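Local coordinates for DltD domain-containing protein (Beauveria bassiana, PDB 7D78) that is a fungal thioesterase of the alpha/beta-hydrolase fold that probably closes polyketide chains into medium-ring lactones, at residues C32-I35 and I39-G42; G51-M56 and T115-L120; N81-D86 and A111-H116. One frame throughout, in Å; residues are numbered along the deposited sequence.

Contact 1: residues C32-I35 and I39-G42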
ATOM      1  N   CYS A  32     -15.711   1.002  16.864  1.00 16.79           N
ATOM      2  CA  CYS A  32     -15.358  -0.252  16.202  1.00 20.66           C
ATOM      3  C   CYS A  32     -13.875  -0.515  16.425  1.00 20.53           C
ATOM      4  O   CYS A  32     -13.051   0.386  16.230  1.00 22.66           O
ATOM      5  CB  CYS A  32     -15.646  -0.206  14.692  1.00 20.05           C
ATOM      6  SG  CYS A  32     -17.285   0.374  14.185  1.00 19.05           S
ATOM      7  N   LYS A  33     -13.539  -1.739  16.828  1.00 22.55           N
ATOM      8  CA  LYS A  33     -12.154  -2.127  17.057  1.00 21.89           C
ATOM      9  C   LYS A  33     -11.547  -2.684  15.776  1.00 21.91           C
ATOM     10  O   LYS A  33     -12.224  -3.363  14.999  1.00 19.14           O
ATOM     11  CB  LYS A  33     -12.051  -3.184  18.160  1.00 24.53           C
ATOM     12  CG  LYS A  33     -12.295  -2.673  19.574  1.00 37.45           C
ATOM     13  CD  LYS A  33     -11.574  -3.531  20.605  1.00 48.79           C
ATOM     14  CE  LYS A  33     -10.111  -3.722  20.227  1.00 46.15           C
ATOM     15  NZ  LYS A  33      -9.312  -4.401  21.295  1.00 58.81           N
ATOM     16  N   THR A  34     -10.266  -2.411  15.571  1.00 21.27           N
ATOM     17  CA  THR A  34      -9.526  -2.926  14.429  1.00 23.77           C
ATOM     18  C   THR A  34      -8.681  -4.109  14.875  1.00 20.48           C
ATOM     19  O   THR A  34      -8.487  -4.338  16.072  1.00 19.44           O
ATOM     20  CB  THR A  34      -8.627  -1.843  13.834  1.00 22.61           C
ATOM     21  OG1 THR A  34      -7.661  -1.467  14.825  1.00 20.42           O
ATOM     22  CG2 THR A  34      -9.452  -0.627  13.426  1.00 22.72           C
ATOM     23  N   ILE A  35      -8.148  -4.858  13.903  1.00 17.31           N
ATOM     24  CA  ILE A  35      -7.371  -6.037  14.290  1.00 20.40           C
ATOM     25  C   ILE A  35      -6.089  -5.668  15.040  1.00 22.52           C
ATOM     26  O   ILE A  35      -5.585  -6.483  15.823  1.00 21.55           O
ATOM     27  CB  ILE A  35      -7.053  -6.938  13.081  1.00 20.88           C
ATOM     28  CG1 ILE A  35      -6.181  -6.205  12.055  1.00 22.21           C
ATOM     29  CG2 ILE A  35      -8.352  -7.451  12.442  1.00 19.45           C
ATOM     30  CD1 ILE A  35      -5.699  -7.115  10.952  1.00 19.93           C
ATOM     31  N   ILE A  39      -9.195   1.981  18.168  1.00 19.65           N
ATOM     32  CA  ILE A  39     -10.636   2.221  18.238  1.00 22.23           C
ATOM     33  C   ILE A  39     -11.009   3.300  17.231  1.00 23.59           C
ATOM     34  O   ILE A  39     -10.502   4.425  17.306  1.00 19.91           O
ATOM     35  CB  ILE A  39     -11.072   2.645  19.650  1.00 20.48           C
ATOM     36  CG1 ILE A  39     -10.581   1.651  20.698  1.00 28.33           C
ATOM     37  CG2 ILE A  39     -12.590   2.829  19.704  1.00 24.23           C
ATOM     38  CD1 ILE A  39     -11.477   0.494  20.890  1.00 36.78           C
ATOM     39  N   ILE A  40     -11.915   2.968  16.305  1.00 20.18           N
ATOM     40  CA  ILE A  40     -12.533   3.941  15.405  1.00 20.06           C
ATOM     41  C   ILE A  40     -13.822   4.424  16.059  1.00 21.50           C
ATOM     42  O   ILE A  40     -14.612   3.608  16.546  1.00 18.04           O
ATOM     43  CB  ILE A  40     -12.830   3.308  14.031  1.00 19.57           C
ATOM     44  CG1 ILE A  40     -11.538   2.823  13.353  1.00 23.65           C
ATOM     45  CG2 ILE A  40     -13.657   4.255  13.153  1.00 18.25           C
ATOM     46  CD1 ILE A  40     -10.574   3.931  13.018  1.00 22.71           C
ATOM     47  N   ARG A  41     -14.054   5.737  16.058  1.00 17.12           N
ATOM     48  CA  ARG A  41     -15.231   6.320  16.693  1.00 20.49           C
ATOM     49  C   ARG A  41     -16.099   7.046  15.675  1.00 20.00           C
ATOM     50  O   ARG A  41     -15.591   7.715  14.769  1.00 21.59           O
ATOM     51  CB  ARG A  41     -14.822   7.296  17.832  1.00 21.82           C
ATOM     52  CG  ARG A  41     -13.972   6.594  18.895  1.00 18.14           C
ATOM     53  CD  ARG A  41     -13.755   7.403  20.173  1.00 22.51           C
ATOM     54  NE  ARG A  41     -13.094   6.546  21.161  1.00 25.13           N
ATOM     55  CZ  ARG A  41     -11.786   6.310  21.171  1.00 24.14           C
ATOM     56  NH1 ARG A  41     -11.005   6.900  20.267  1.00 22.69           N
ATOM     57  NH2 ARG A  41     -11.256   5.499  22.079  1.00 28.36           N
ATOM     58  N   GLY A  42     -17.417   6.937  15.844  1.00 22.59           N
ATOM     59  CA  GLY A  42     -18.330   7.593  14.929  1.00 19.07           C
ATOM     60  C   GLY A  42     -19.732   7.735  15.489  1.00 21.81           C
ATOM     61  O   GLY A  42     -20.027   7.315  16.611  1.00 22.20           O
TER
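C32 and I40 form an antiparallel hydrogen-bonded pair in which each residue gives its N-H to the other's carbonyl. C32 N lies 2.8 Å from I40 O, with an N-H...O angle of 163°. The return bond, from I40 N to C32 O, is also 2.8 Å long and straightens to 167°. In both, the donor lies in the carbonyl plane. One step toward the turn, K33 and I39 make a non-hydrogen-bonded pair, their CA atoms 4.8 Å apart.

The apolar contacts fall on the two sides of this ribbon. On the outer face, K33 and I39 cross obliquely. I39 turns its terminal methyl back toward K33, and CD1 rests 3.5 Å from K33 CG, so the lysine touches through the root of its chain while its ammonium end reaches onward. The other branch of I39 faces the R41 guanidinium, with CG2 placed 3.7 Å above its plane and toward its rim. Beyond the last paired residue, T34 comes across I40 at about a right angle on the side of C32, its CG2 lying 4.0 Å from I40 CG1.

Polar side chains bond within the turn and along the second strand. With OG1 of T34 set between its backbone N and carbonyl carbon (chi1 63°), the hydroxyl has D36 OD1 as its main partner and I38 O as an alternative or shared acceptor, and the methyl is left to face I40. R41 forms salt bridges with E31 and D94.

C32 packs on Y83 and H116, I40 on Y85 and I113. The arrangement is the beta hairpin formed by the first two strands of the alpha/beta-hydrolase sheet, with 28-33 as the outermost strand at this side of the chain.

Contact 2: residues G51-M56 and T115-L120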
ATOM      1  N   GLY A  51     -32.847  -3.083   9.709  1.00 22.83           N
ATOM      2  CA  GLY A  51     -32.813  -2.544   8.369  1.00 22.31           C
ATOM      3  C   GLY A  51     -31.407  -2.427   7.807  1.00 21.92           C
ATOM      4  O   GLY A  51     -30.415  -2.734   8.481  1.00 21.72           O
ATOM      5  N   PRO A  52     -31.302  -1.971   6.557  1.00 21.87           N
ATOM      6  CA  PRO A  52     -29.987  -1.830   5.921  1.00 21.35           C
ATOM      7  C   PRO A  52     -29.130  -0.797   6.638  1.00 21.25           C
ATOM      8  O   PRO A  52     -29.598   0.001   7.455  1.00 21.75           O
ATOM      9  CB  PRO A  52     -30.320  -1.373   4.498  1.00 20.73           C
ATOM     10  CG  PRO A  52     -31.679  -0.707   4.629  1.00 27.79           C
ATOM     11  CD  PRO A  52     -32.397  -1.468   5.703  1.00 22.58           C
ATOM     12  N   ALA A  53     -27.835  -0.826   6.326  1.00 22.18           N
ATOM     13  CA  ALA A  53     -26.894   0.111   6.929  1.00 20.23           C
ATOM     14  C   ALA A  53     -25.990   0.709   5.862  1.00 19.48           C
ATOM     15  O   ALA A  53     -25.515  -0.001   4.971  1.00 22.35           O
ATOM     16  CB  ALA A  53     -26.046  -0.574   8.014  1.00 18.08           C
ATOM     17  N   ILE A  54     -25.744   2.012   5.966  1.00 20.98           N
ATOM     18  CA  ILE A  54     -24.831   2.728   5.082  1.00 21.04           C
ATOM     19  C   ILE A  54     -23.682   3.239   5.936  1.00 20.33           C
ATOM     20  O   ILE A  54     -23.908   3.985   6.893  1.00 18.19           O
ATOM     21  CB  ILE A  54     -25.523   3.894   4.359  1.00 21.60           C
ATOM     22  CG1 ILE A  54     -26.733   3.407   3.553  1.00 18.98           C
ATOM     23  CG2 ILE A  54     -24.524   4.647   3.499  1.00 22.11           C
ATOM     24  CD1 ILE A  54     -27.625   4.551   3.082  1.00 23.60           C
ATOM     25  N   ILE A  55     -22.456   2.837   5.600  1.00 19.97           N
ATOM     26  CA  ILE A  55     -21.256   3.297   6.299  1.00 20.07           C
ATOM     27  C   ILE A  55     -20.610   4.380   5.447  1.00 20.63           C
ATOM     28  O   ILE A  55     -20.223   4.120   4.302  1.00 21.00           O
ATOM     29  CB  ILE A  55     -20.273   2.143   6.558  1.00 16.43           C
ATOM     30  CG1 ILE A  55     -20.863   1.132   7.544  1.00 15.83           C
ATOM     31  CG2 ILE A  55     -18.925   2.687   7.089  1.00 16.66           C
ATOM     32  CD1 ILE A  55     -20.243  -0.281   7.412  1.00 17.48           C
ATOM     33  N   MET A  56     -20.497   5.593   5.996  1.00 19.59           N
ATOM     34  CA  MET A  56     -20.044   6.769   5.257  1.00 22.01           C
ATOM     35  C   MET A  56     -18.622   7.132   5.675  1.00 20.28           C
ATOM     36  O   MET A  56     -18.373   7.405   6.853  1.00 17.73           O
ATOM     37  CB  MET A  56     -20.978   7.961   5.503  1.00 18.91           C
ATOM     38  CG  MET A  56     -22.430   7.726   5.073  1.00 20.17           C
ATOM     39  SD  MET A  56     -23.515   9.093   5.555  1.00 23.39           S
ATOM     40  CE  MET A  56     -22.961  10.385   4.446  1.00 22.13           C
ATOM     41  N   THR A 115     -17.532  -5.322  10.113  1.00 17.22           N
ATOM     42  CA  THR A 115     -17.749  -6.405  11.071  1.00 19.01           C
ATOM     43  C   THR A 115     -18.541  -5.920  12.281  1.00 20.00           C
ATOM     44  O   THR A 115     -19.506  -6.569  12.705  1.00 19.33           O
ATOM     45  CB  THR A 115     -16.410  -7.005  11.511  1.00 19.72           C
ATOM     46  OG1 THR A 115     -15.782  -7.646  10.399  1.00 19.40           O
ATOM     47  CG2 THR A 115     -16.614  -8.051  12.640  1.00 18.14           C
ATOM     48  N   HIS A 116     -18.154  -4.779  12.857  1.00 21.27           N
ATOM     49  CA  HIS A 116     -18.850  -4.365  14.072  1.00 18.60           C
ATOM     50  C   HIS A 116     -20.240  -3.808  13.771  1.00 19.94           C
ATOM     51  O   HIS A 116     -21.191  -4.108  14.501  1.00 20.18           O
ATOM     52  CB  HIS A 116     -18.040  -3.340  14.855  1.00 18.45           C
ATOM     53  CG  HIS A 116     -18.700  -2.924  16.141  1.00 19.82           C
ATOM     54  ND1 HIS A 116     -18.933  -3.805  17.176  1.00 23.39           N
ATOM     55  CD2 HIS A 116     -19.203  -1.731  16.542  1.00 20.56           C
ATOM     56  CE1 HIS A 116     -19.544  -3.169  18.164  1.00 22.81           C
ATOM     57  NE2 HIS A 116     -19.717  -1.908  17.805  1.00 21.33           N
ATOM     58  N   ILE A 117     -20.385  -3.001  12.713  1.00 19.08           N
ATOM     59  CA  ILE A 117     -21.701  -2.443  12.380  1.00 17.24           C
ATOM     60  C   ILE A 117     -22.686  -3.566  12.045  1.00 21.95           C
ATOM     61  O   ILE A 117     -23.867  -3.523  12.434  1.00 17.76           O
ATOM     62  CB  ILE A 117     -21.581  -1.425  11.225  1.00 19.03           C
ATOM     63  CG1 ILE A 117     -20.717  -0.216  11.623  1.00 21.52           C
ATOM     64  CG2 ILE A 117     -22.956  -0.960  10.763  1.00 17.07           C
ATOM     65  CD1 ILE A 117     -21.188   0.532  12.908  1.00 17.66           C
ATOM     66  N   SER A 118     -22.219  -4.585  11.314  1.00 18.15           N
ATOM     67  CA  SER A 118     -23.059  -5.736  10.981  1.00 20.05           C
ATOM     68  C   SER A 118     -23.529  -6.485  12.221  1.00 17.83           C
ATOM     69  O   SER A 118     -24.550  -7.180  12.168  1.00 19.99           O
ATOM     70  CB  SER A 118     -22.301  -6.708  10.057  1.00 19.66           C
ATOM     71  OG  SER A 118     -21.921  -6.085   8.839  1.00 19.61           O
ATOM     72  N   SER A 119     -22.816  -6.363  13.337  1.00 19.49           N
ATOM     73  CA  SER A 119     -23.204  -7.073  14.547  1.00 19.20           C
ATOM     74  C   SER A 119     -24.272  -6.341  15.360  1.00 21.84           C
ATOM     75  O   SER A 119     -24.804  -6.923  16.312  1.00 20.07           O
ATOM     76  CB  SER A 119     -21.974  -7.328  15.431  1.00 23.26           C
ATOM     77  OG  SER A 119     -21.684  -6.190  16.230  1.00 22.27           O
ATOM     78  N   LEU A 120     -24.614  -5.106  15.004  1.00 21.58           N
ATOM     79  CA  LEU A 120     -25.506  -4.314  15.844  1.00 17.72           C
ATOM     80  C   LEU A 120     -26.953  -4.806  15.706  1.00 26.08           C
ATOM     81  O   LEU A 120     -27.322  -5.383  14.680  1.00 20.81           O
ATOM     82  CB  LEU A 120     -25.403  -2.837  15.474  1.00 18.59           C
ATOM     83  CG  LEU A 120     -24.025  -2.209  15.729  1.00 19.23           C
ATOM     84  CD1 LEU A 120     -24.042  -0.744  15.310  1.00 21.71           C
ATOM     85  CD2 LEU A 120     -23.619  -2.354  17.194  1.00 25.67           C
TER
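A53 and I117 are the nearest backbone positions, their CA atoms 8.0 Å apart, where the C-terminal part of helix 103-118 passes over strand 51-57 in a broadly opposite direction. That spacing is bridged entirely by aliphatic groups. A53 and I55, two positions apart on the strand, both direct their CB atoms toward the helix, and I117 answers them with two different parts of its side chain. Its CG2 methyl, anti to the backbone N because CG1 takes the place beside it (chi1 -63°), comes 4.2 Å from the CB of A53. Its branch carbon CB instead receives the end of I55, whose CD1 also approaches to 4.2 Å. I55 and I117 slide past each other in opposite directions, so their touch is alongside and not end to end.

Near the C-terminal end of the helix, S119 OG donates to the carbonyl O of H116 over 2.8 Å, tilted 16° from the carbonyl plane, and S119 N reaches the same oxygen at 3.0 Å. Two donors thus grip one carbonyl, and L120 N bonds to I117 O at 3.1 Å.

Neighbouring elements enclose the apolar patch. I117 also packs on V30 and C32 of the first strand and on Y83, while I55 rests against Y85. Helix 103-118 here belongs to the beta-alpha-beta crossover that leads from strand 81-86 over strand 51-57 to strand 127-133.

With three buried aliphatic residues meeting at van der Waals distance or slightly beyond, the attraction across the contact depends on shape and exclusion of water; the hydrogen bonds described here lie within 115-120, and the strand spends its own on neighbouring strands.

Contact 3: residues N81-D86 and A111-H116; sequences NTYIYD and ADIVTH
I113 carries the helix side of this contact and divides its two branches between Y85 and Y83. Its CD1 methyl stands over one face of the Y85 ring, 3.7 Å from the centroid and 15° off the ring normal, a CH-pi contact whose closest ring atom is Y85 CE2 at 3.6 Å. The CG2 methyl of I113 goes to the other tyrosine, meeting the ring edge close to its plane, 3.6 Å from Y83 CE2. The differing first torsions, -174° in Y83 and 70° in Y85, help to turn an edge of one ring and a face of the other to the same isoleucine. Strand 81-86 and helix 103-118 are the beta-alpha half of a crossover in the alpha/beta-hydrolase core, and V114 packs on I55 of the adjoining strand 51-57. The phenol ends are tied elsewhere: Y85 OH bonds to T57 OG1, and Y83 OH to V30 O. Replacing the ring at Y85 by an alanine is likely to open a gap under the I113 methyl and leave T57 OG1 without this partner. On the helix's outward side, D112 forms a salt bridge with R179 of the second subunit.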
ATOM      1  N   ASN A  81     -30.019   2.611   8.696  1.00 21.47           N
ATOM      2  CA  ASN A  81     -28.956   2.812   9.679  1.00 21.15           C
ATOM      3  C   ASN A  81     -27.791   3.489   8.976  1.00 22.23           C
ATOM      4  O   ASN A  81     -27.412   3.084   7.877  1.00 24.76           O
ATOM      5  CB  ASN A  81     -28.461   1.491  10.275  1.00 23.64           C
ATOM      6  CG  ASN A  81     -29.518   0.730  11.046  1.00 25.95           C
ATOM      7  OD1 ASN A  81     -29.860   1.069  12.187  1.00 22.47           O
ATOM      8  ND2 ASN A  81     -29.982  -0.359  10.457  1.00 21.67           N
ATOM      9  N   THR A  82     -27.230   4.525   9.596  1.00 22.50           N
ATOM     10  CA  THR A  82     -26.114   5.246   8.998  1.00 20.74           C
ATOM     11  C   THR A  82     -25.011   5.436  10.031  1.00 20.17           C
ATOM     12  O   THR A  82     -25.273   5.880  11.151  1.00 21.02           O
ATOM     13  CB  THR A  82     -26.560   6.604   8.432  1.00 20.46           C
ATOM     14  OG1 THR A  82     -27.644   6.408   7.515  1.00 21.92           O
ATOM     15  CG2 THR A  82     -25.415   7.249   7.679  1.00 21.01           C
ATOM     16  N   TYR A  83     -23.782   5.093   9.650  1.00 19.59           N
ATOM     17  CA  TYR A  83     -22.601   5.268  10.492  1.00 20.73           C
ATOM     18  C   TYR A  83     -21.652   6.230   9.794  1.00 20.76           C
ATOM     19  O   TYR A  83     -21.160   5.931   8.702  1.00 19.17           O
ATOM     20  CB  TYR A  83     -21.907   3.923  10.733  1.00 18.72           C
ATOM     21  CG  TYR A  83     -20.742   3.938  11.717  1.00 18.83           C
ATOM     22  CD1 TYR A  83     -20.903   4.441  12.996  1.00 20.54           C
ATOM     23  CD2 TYR A  83     -19.497   3.397  11.375  1.00 17.52           C
ATOM     24  CE1 TYR A  83     -19.863   4.432  13.914  1.00 18.92           C
ATOM     25  CE2 TYR A  83     -18.443   3.371  12.292  1.00 19.23           C
ATOM     26  CZ  TYR A  83     -18.634   3.900  13.565  1.00 19.90           C
ATOM     27  OH  TYR A  83     -17.612   3.900  14.501  1.00 18.80           O
ATOM     28  N   ILE A  84     -21.435   7.402  10.390  0.56 21.48           N
ATOM     29  CA  ILE A  84     -20.359   8.304   9.987  0.56 20.23           C
ATOM     30  C   ILE A  84     -19.257   8.185  11.026  0.56 20.44           C
ATOM     31  O   ILE A  84     -19.533   8.205  12.231  0.56 21.28           O
ATOM     32  CB  ILE A  84     -20.835   9.765   9.874  0.56 20.65           C
ATOM     33  CG1 ILE A  84     -22.298   9.865   9.452  0.56 21.37           C
ATOM     34  CG2 ILE A  84     -19.960  10.547   8.901  0.56 16.87           C
ATOM     35  CD1 ILE A  84     -22.792  11.293   9.492  0.56 22.08           C
ATOM     36  N   TYR A  85     -18.012   8.065  10.577  1.00 21.34           N
ATOM     37  CA  TYR A  85     -16.914   7.831  11.505  1.00 19.47           C
ATOM     38  C   TYR A  85     -15.706   8.675  11.122  1.00 20.55           C
ATOM     39  O   TYR A  85     -15.551   9.100   9.971  1.00 19.12           O
ATOM     40  CB  TYR A  85     -16.525   6.329  11.557  1.00 18.52           C
ATOM     41  CG  TYR A  85     -15.852   5.851  10.277  1.00 19.47           C
ATOM     42  CD1 TYR A  85     -16.608   5.459   9.180  1.00 21.45           C
ATOM     43  CD2 TYR A  85     -14.462   5.837  10.160  1.00 19.13           C
ATOM     44  CE1 TYR A  85     -15.999   5.050   7.990  1.00 19.28           C
ATOM     45  CE2 TYR A  85     -13.842   5.442   8.983  1.00 18.77           C
ATOM     46  CZ  TYR A  85     -14.614   5.050   7.905  1.00 17.49           C
ATOM     47  OH  TYR A  85     -13.994   4.649   6.757  1.00 17.49           O
ATOM     48  N   ASP A  86     -14.867   8.938  12.126  1.00 16.59           N
ATOM     49  CA  ASP A  86     -13.559   9.544  11.910  1.00 20.68           C
ATOM     50  C   ASP A  86     -12.559   8.452  11.567  1.00 18.20           C
ATOM     51  O   ASP A  86     -12.354   7.540  12.380  1.00 17.80           O
ATOM     52  CB  ASP A  86     -13.089  10.297  13.152  1.00 17.68           C
ATOM     53  CG  ASP A  86     -13.874  11.589  13.396  1.00 22.80           C
ATOM     54  OD1 ASP A  86     -14.356  12.190  12.418  1.00 20.85           O
ATOM     55  OD2 ASP A  86     -13.972  12.019  14.566  1.00 21.36           O
ATOM     56  N   ALA A 111     -13.125  -2.966   6.599  1.00 16.25           N
ATOM     57  CA  ALA A 111     -13.535  -4.349   6.847  1.00 19.91           C
ATOM     58  C   ALA A 111     -13.900  -4.554   8.311  1.00 20.85           C
ATOM     59  O   ALA A 111     -14.901  -5.208   8.624  1.00 19.21           O
ATOM     60  CB  ALA A 111     -12.427  -5.327   6.443  1.00 17.31           C
ATOM     61  N   ASP A 112     -13.101  -3.993   9.223  1.00 18.37           N
ATOM     62  CA  ASP A 112     -13.364  -4.165  10.646  1.00 18.07           C
ATOM     63  C   ASP A 112     -14.569  -3.344  11.090  1.00 20.17           C
ATOM     64  O   ASP A 112     -15.352  -3.795  11.931  1.00 19.55           O
ATOM     65  CB  ASP A 112     -12.115  -3.801  11.448  1.00 17.47           C
ATOM     66  CG  ASP A 112     -10.943  -4.709  11.120  1.00 19.12           C
ATOM     67  OD1 ASP A 112     -11.200  -5.818  10.590  1.00 17.98           O
ATOM     68  OD2 ASP A 112      -9.776  -4.331  11.392  1.00 17.53           O
ATOM     69  N   ILE A 113     -14.750  -2.154  10.516  1.00 15.46           N
ATOM     70  CA  ILE A 113     -15.970  -1.387  10.764  1.00 15.86           C
ATOM     71  C   ILE A 113     -17.197  -2.169  10.295  1.00 18.89           C
ATOM     72  O   ILE A 113     -18.198  -2.280  11.016  1.00 17.27           O
ATOM     73  CB  ILE A 113     -15.875  -0.013  10.086  1.00 14.97           C
ATOM     74  CG1 ILE A 113     -14.769   0.807  10.747  1.00 17.19           C
ATOM     75  CG2 ILE A 113     -17.237   0.720  10.135  1.00 14.86           C
ATOM     76  CD1 ILE A 113     -14.264   1.951   9.889  1.00 19.69           C
ATOM     77  N   VAL A 114     -17.130  -2.747   9.090  1.00 16.96           N
ATOM     78  CA  VAL A 114     -18.256  -3.549   8.600  1.00 19.61           C
ATOM     79  C   VAL A 114     -18.566  -4.681   9.575  1.00 18.49           C
ATOM     80  O   VAL A 114     -19.732  -4.969   9.864  1.00 19.67           O
ATOM     81  CB  VAL A 114     -17.970  -4.079   7.180  1.00 16.85           C
ATOM     82  CG1 VAL A 114     -19.010  -5.119   6.771  1.00 16.65           C
ATOM     83  CG2 VAL A 114     -17.984  -2.930   6.177  1.00 14.92           C
ATOM     84  N   THR A 115     -17.532  -5.322  10.113  1.00 17.22           N
ATOM     85  CA  THR A 115     -17.749  -6.405  11.071  1.00 19.01           C
ATOM     86  C   THR A 115     -18.541  -5.920  12.281  1.00 20.00           C
ATOM     87  O   THR A 115     -19.506  -6.569  12.705  1.00 19.33           O
ATOM     88  CB  THR A 115     -16.410  -7.005  11.511  1.00 19.72           C
ATOM     89  OG1 THR A 115     -15.782  -7.646  10.399  1.00 19.40           O
ATOM     90  CG2 THR A 115     -16.614  -8.051  12.640  1.00 18.14           C
ATOM     91  N   HIS A 116     -18.154  -4.779  12.857  1.00 21.27           N
ATOM     92  CA  HIS A 116     -18.850  -4.365  14.072  1.00 18.60           C
ATOM     93  C   HIS A 116     -20.240  -3.808  13.771  1.00 19.94           C
ATOM     94  O   HIS A 116     -21.191  -4.108  14.501  1.00 20.18           O
ATOM     95  CB  HIS A 116     -18.040  -3.340  14.855  1.00 18.45           C
ATOM     96  CG  HIS A 116     -18.700  -2.924  16.141  1.00 19.82           C
ATOM     97  ND1 HIS A 116     -18.933  -3.805  17.176  1.00 23.39           N
ATOM     98  CD2 HIS A 116     -19.203  -1.731  16.542  1.00 20.56           C
ATOM     99  CE1 HIS A 116     -19.544  -3.169  18.164  1.00 22.81           C
ATOM    100  NE2 HIS A 116     -19.717  -1.908  17.805  1.00 21.33           N
TER

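All three contacts belong to one mixed sheet and helix 103-118, one of those covering it, yet they differ in exposure and chemistry. Contact 1 joins two consecutive strands at the margin, pairing backbones on a ribbon where K33 is exposed and I39 partly so. Contacts 2 and 3 share helix 103-118 and overlap at T115 and H116; the residues that touch are all buried between helix and sheet. Contact 2 is purely aliphatic, contact 3 aromatic on its strand side. Their strands are parallel neighbours, bonded for instance from I54 N to N81 O. Contact 1 joins contact 3 through R41 O and D86 N, and meets contact 2 where C32 SG packs on H116 and I117.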